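Local coordinates for probable primosomal replication protein n (Ralstonia solanacearum, PDB 4FDB) that probably helps restart stalled replication forks, binding single-stranded DNA as a homodimer and stabilising the PriA helicase on DNA during primosome assembly, at residues A[3-17]-A[63-77]. The protein carries 3 engineered substitutions. Residues are numbered along the deposited sequence; the frame is centred on the assembly and turned at random.
Engineered in segment 3-17: Val12 (natural residue Ala). Engineered in segment 63-77: Asp72 (natural residue Glu).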
# COMPACT_ATOMS: atom_id res chain seq x y z
N ASN A 3 4.56 8.46 -1.80
CA ASN A 3 4.32 7.02 -1.76
C ASN A 3 4.45 6.72 -0.29
O ASN A 3 5.56 6.51 0.20
CB ASN A 3 5.37 6.28 -2.60
CG ASN A 3 5.43 4.77 -2.32
OD1 ASN A 3 4.59 4.18 -1.64
ND2 ASN A 3 6.48 4.14 -2.84
N ARG A 4 3.32 6.72 0.41
CA ARG A 4 3.35 6.57 1.88
C ARG A 4 2.18 5.75 2.36
O ARG A 4 1.03 6.11 2.13
CB ARG A 4 3.31 7.96 2.53
CG ARG A 4 3.35 7.94 4.06
CD ARG A 4 3.64 9.34 4.61
NE ARG A 4 3.78 9.33 6.07
CZ ARG A 4 2.86 9.81 6.91
NH1 ARG A 4 3.07 9.76 8.22
NH2 ARG A 4 1.74 10.35 6.44
N LEU A 5 2.49 4.64 3.03
CA LEU A 5 1.48 3.77 3.60
C LEU A 5 1.56 3.88 5.12
O LEU A 5 2.64 3.81 5.69
CB LEU A 5 1.74 2.32 3.19
CG LEU A 5 0.77 1.30 3.83
CD1 LEU A 5 -0.66 1.58 3.36
CD2 LEU A 5 1.14 -0.14 3.51
N GLN A 6 0.41 4.09 5.76
CA GLN A 6 0.31 4.01 7.21
C GLN A 6 -0.57 2.81 7.51
O GLN A 6 -1.65 2.69 6.96
CB GLN A 6 -0.38 5.25 7.77
CG GLN A 6 0.32 6.56 7.48
CD GLN A 6 -0.58 7.73 7.78
OE1 GLN A 6 -1.31 8.22 6.91
NE2 GLN A 6 -0.56 8.19 9.02
N LEU A 7 -0.11 1.93 8.39
CA LEU A 7 -0.84 0.70 8.62
C LEU A 7 -0.65 0.30 10.07
O LEU A 7 0.47 0.29 10.56
CB LEU A 7 -0.31 -0.40 7.69
CG LEU A 7 -1.19 -1.66 7.57
CD1 LEU A 7 -2.50 -1.31 6.88
CD2 LEU A 7 -0.47 -2.74 6.80
N VAL A 8 -1.76 0.02 10.75
CA VAL A 8 -1.68 -0.61 12.06
C VAL A 8 -1.98 -2.08 11.86
O VAL A 8 -3.06 -2.43 11.39
CB VAL A 8 -2.69 -0.01 13.03
CG1 VAL A 8 -2.82 -0.88 14.29
CG2 VAL A 8 -2.28 1.41 13.39
N ALA A 9 -1.04 -2.95 12.21
CA ALA A 9 -1.17 -4.35 11.83
C ALA A 9 -0.41 -5.25 12.78
O ALA A 9 0.50 -4.80 13.47
CB ALA A 9 -0.66 -4.56 10.40
N THR A 10 -0.79 -6.52 12.82
CA THR A 10 -0.18 -7.49 13.71
C THR A 10 1.00 -8.17 13.02
O THR A 10 0.88 -8.61 11.88
CB THR A 10 -1.21 -8.55 14.10
OG1 THR A 10 -2.32 -7.91 14.74
CG2 THR A 10 -0.61 -9.60 15.03
N LEU A 11 2.13 -8.26 13.71
CA LEU A 11 3.26 -9.01 13.16
C LEU A 11 2.93 -10.50 13.24
O LEU A 11 2.72 -11.02 14.32
CB LEU A 11 4.53 -8.73 13.96
CG LEU A 11 5.72 -9.58 13.51
CD1 LEU A 11 6.13 -9.18 12.12
CD2 LEU A 11 6.89 -9.47 14.48
N VAL A 12 2.88 -11.17 12.09
CA VAL A 12 2.52 -12.59 12.06
C VAL A 12 3.75 -13.47 12.14
O VAL A 12 3.82 -14.45 12.89
CB VAL A 12 1.79 -12.91 10.73
CG1 VAL A 12 1.42 -14.38 10.66
CG2 VAL A 12 0.55 -12.04 10.56
N GLU A 13 4.75 -13.13 11.33
CA GLU A 13 5.97 -13.90 11.36
C GLU A 13 7.09 -13.06 10.79
O GLU A 13 6.86 -12.07 10.09
CB GLU A 13 5.82 -15.21 10.59
CG GLU A 13 5.24 -15.05 9.20
CD GLU A 13 5.03 -16.39 8.50
OE1 GLU A 13 4.20 -17.21 8.96
OE2 GLU A 13 5.71 -16.62 7.48
N ARG A 14 8.30 -13.45 11.12
CA ARG A 14 9.45 -12.77 10.51
C ARG A 14 10.52 -13.78 10.17
O ARG A 14 10.60 -14.84 10.79
CB ARG A 14 9.97 -11.63 11.39
CG ARG A 14 10.16 -11.97 12.83
CD ARG A 14 10.77 -10.81 13.61
NE ARG A 14 10.76 -11.09 15.06
CZ ARG A 14 11.68 -11.80 15.69
NH1 ARG A 14 12.71 -12.31 15.02
NH2 ARG A 14 11.58 -12.00 17.00
N GLU A 15 11.29 -13.47 9.13
CA GLU A 15 12.36 -14.35 8.68
C GLU A 15 13.65 -14.01 9.39
O GLU A 15 13.80 -12.93 9.96
CB GLU A 15 12.57 -14.16 7.17
CG GLU A 15 11.33 -14.39 6.33
CD GLU A 15 10.85 -15.82 6.40
OE1 GLU A 15 11.70 -16.73 6.50
OE2 GLU A 15 9.62 -16.05 6.36
N VAL A 16 14.60 -14.95 9.35
CA VAL A 16 15.92 -14.72 9.93
C VAL A 16 16.52 -13.53 9.19
O VAL A 16 16.30 -13.38 8.00
CB VAL A 16 16.82 -15.96 9.75
CG1 VAL A 16 18.24 -15.67 10.18
CG2 VAL A 16 16.26 -17.13 10.54
N MSE A 17 17.25 -12.68 9.91
CA MSE A 17 17.92 -11.54 9.31
C MSE A 17 18.88 -11.97 8.20
O MSE A 17 19.62 -12.95 8.35
CB MSE A 17 18.69 -10.79 10.39
CG MSE A 17 19.48 -9.58 9.93
SE MSE A 17 20.26 -8.70 11.49
CE MSE A 17 18.60 -7.99 12.23
N ASP A 63 13.73 -7.37 14.40
CA ASP A 63 14.35 -8.61 14.84
C ASP A 63 14.13 -8.90 16.33
O ASP A 63 14.35 -10.02 16.79
CB ASP A 63 15.86 -8.59 14.54
CG ASP A 63 16.49 -9.97 14.57
OD1 ASP A 63 15.95 -10.90 13.93
OD2 ASP A 63 17.52 -10.13 15.25
N ARG A 64 13.69 -7.89 17.08
CA ARG A 64 13.47 -8.05 18.52
C ARG A 64 11.99 -8.02 18.90
O ARG A 64 11.65 -8.07 20.08
CB ARG A 64 14.23 -6.99 19.32
CG ARG A 64 13.76 -5.57 19.08
CD ARG A 64 13.90 -4.71 20.33
NE ARG A 64 13.93 -3.28 20.01
CZ ARG A 64 12.86 -2.54 19.76
NH1 ARG A 64 11.65 -3.08 19.78
NH2 ARG A 64 13.00 -1.25 19.49
N ILE A 65 11.12 -7.94 17.91
CA ILE A 65 9.68 -7.87 18.19
C ILE A 65 9.01 -9.24 18.15
O ILE A 65 9.22 -10.00 17.20
CB ILE A 65 9.00 -6.92 17.20
CG1 ILE A 65 9.49 -5.48 17.44
CG2 ILE A 65 7.48 -6.99 17.34
CD1 ILE A 65 8.98 -4.50 16.43
N ALA A 66 8.22 -9.57 19.17
CA ALA A 66 7.54 -10.87 19.22
C ALA A 66 6.41 -10.94 18.20
O ALA A 66 5.62 -10.01 18.09
CB ALA A 66 6.99 -11.11 20.61
N PRO A 67 6.33 -12.06 17.46
CA PRO A 67 5.13 -12.30 16.66
C PRO A 67 3.88 -12.22 17.53
O PRO A 67 3.87 -12.73 18.66
CB PRO A 67 5.36 -13.71 16.13
CG PRO A 67 6.87 -13.79 16.00
CD PRO A 67 7.36 -13.10 17.26
N GLY A 68 2.84 -11.58 17.01
CA GLY A 68 1.63 -11.33 17.78
C GLY A 68 1.53 -9.88 18.19
O GLY A 68 0.47 -9.42 18.63
N THR A 69 2.62 -9.14 18.07
CA THR A 69 2.65 -7.75 18.51
C THR A 69 1.96 -6.84 17.50
O THR A 69 2.19 -6.97 16.31
CB THR A 69 4.10 -7.28 18.69
OG1 THR A 69 4.72 -8.09 19.70
CG2 THR A 69 4.13 -5.82 19.13
N VAL A 70 1.12 -5.92 17.97
CA VAL A 70 0.49 -4.98 17.04
C VAL A 70 1.39 -3.76 16.84
O VAL A 70 1.83 -3.15 17.81
CB VAL A 70 -0.89 -4.52 17.53
CG1 VAL A 70 -1.54 -3.58 16.53
CG2 VAL A 70 -1.81 -5.72 17.77
N LEU A 71 1.65 -3.41 15.59
CA LEU A 71 2.61 -2.36 15.28
C LEU A 71 1.92 -1.24 14.53
O LEU A 71 1.09 -1.50 13.69
CB LEU A 71 3.70 -2.93 14.37
CG LEU A 71 4.49 -4.11 14.96
CD1 LEU A 71 5.40 -4.72 13.92
CD2 LEU A 71 5.26 -3.64 16.16
N ASP A 72 2.28 0.01 14.86
CA ASP A 72 1.87 1.19 14.08
C ASP A 72 2.99 1.46 13.10
O ASP A 72 4.05 1.92 13.51
CB ASP A 72 1.80 2.40 15.01
CG ASP A 72 0.39 2.82 15.33
OD1 ASP A 72 -0.37 1.98 15.86
OD2 ASP A 72 0.05 3.99 15.06
N CYS A 73 2.76 1.19 11.81
CA CYS A 73 3.83 1.26 10.82
C CYS A 73 3.62 2.40 9.83
O CYS A 73 2.49 2.70 9.45
CB CYS A 73 3.86 -0.01 9.99
SG CYS A 73 3.93 -1.53 10.96
N VAL A 74 4.72 3.02 9.44
CA VAL A 74 4.70 3.91 8.28
C VAL A 74 5.79 3.47 7.32
O VAL A 74 6.76 2.82 7.71
CB VAL A 74 4.88 5.39 8.67
CG1 VAL A 74 3.63 5.91 9.37
CG2 VAL A 74 6.11 5.58 9.53
N GLY A 75 5.63 3.80 6.06
CA GLY A 75 6.68 3.49 5.12
C GLY A 75 6.18 3.65 3.72
O GLY A 75 5.29 4.48 3.47
N PHE A 76 6.76 2.88 2.81
CA PHE A 76 6.43 3.03 1.39
C PHE A 76 6.33 1.69 0.70
O PHE A 76 6.83 0.70 1.20
CB PHE A 76 7.47 3.92 0.69
CG PHE A 76 8.88 3.37 0.73
CD1 PHE A 76 9.39 2.64 -0.35
CD2 PHE A 76 9.72 3.62 1.81
CE1 PHE A 76 10.70 2.16 -0.34
CE2 PHE A 76 11.03 3.14 1.83
CZ PHE A 76 11.51 2.39 0.77
N LEU A 77 5.64 1.66 -0.44
CA LEU A 77 5.55 0.43 -1.22
C LEU A 77 6.67 0.37 -2.26
O LEU A 77 7.10 1.39 -2.76
CB LEU A 77 4.22 0.35 -1.96
CG LEU A 77 2.99 0.25 -1.05
CD1 LEU A 77 1.73 0.25 -1.91
CD2 LEU A 77 3.07 -1.01 -0.20
O HOH W 1 13.86 -11.66 12.39
O HOH W 2 17.40 -12.94 12.77
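Arg14 reaches across to the loop before strand 70-77 and grips the carbonyl of Ile65. Its CB points toward that loop, with CG lodged between the backbone N and the carbonyl carbon (chi1 47°), and the chain then runs extended, which carries NE to Ile65 O. CD passes 4.0 Å from Ile65 O. NE and NH2 both donate to this one oxygen, side-on and in the guanidinium plane; the NE bond to Ile65 O is 2.9 Å. The NE bond is the straighter (154° against 138°) and lies in the carbonyl plane, while NH2 comes from above it. Asp63 O lies over one face of the group, near its rim. NH1 forms a long salt bridge with Asp63 OD1, by charge alone, because that oxygen lies well out of the guanidinium plane and no N-H points at it. A water bridges the two: it accepts from Arg14 NH1 and donates to Asp63 OD1 and Glu15 O.

Nearby, Leu11 CD2 packs on Ile65 CG2 at 3.8 Å. Gly68, in the type II turn 66-69, donates its N to Leu11 O at 2.8 Å.

From Leu11 back to Leu5 the strands are antiparallel, with paired backbone bonds at Ala9-Leu71, Leu7-Cys73 and Leu5-Gly75. At the far end the Asn3 amide takes over the pairing. Its OD1 accepts from Leu77 N (3.0 Å), and its ND2 donates to a lone pair of Leu77 O (2.8 Å).

Strands 3-19 and 70-79 end the strand order, and their pairing closes the sheet, consistent with this family's OB fold. Strand 25-37 flanks 3-19; strand 87-96 flanks 70-79. Residues 3-7 also pair with a strand of the second subunit, carrying the sheet across the dimer.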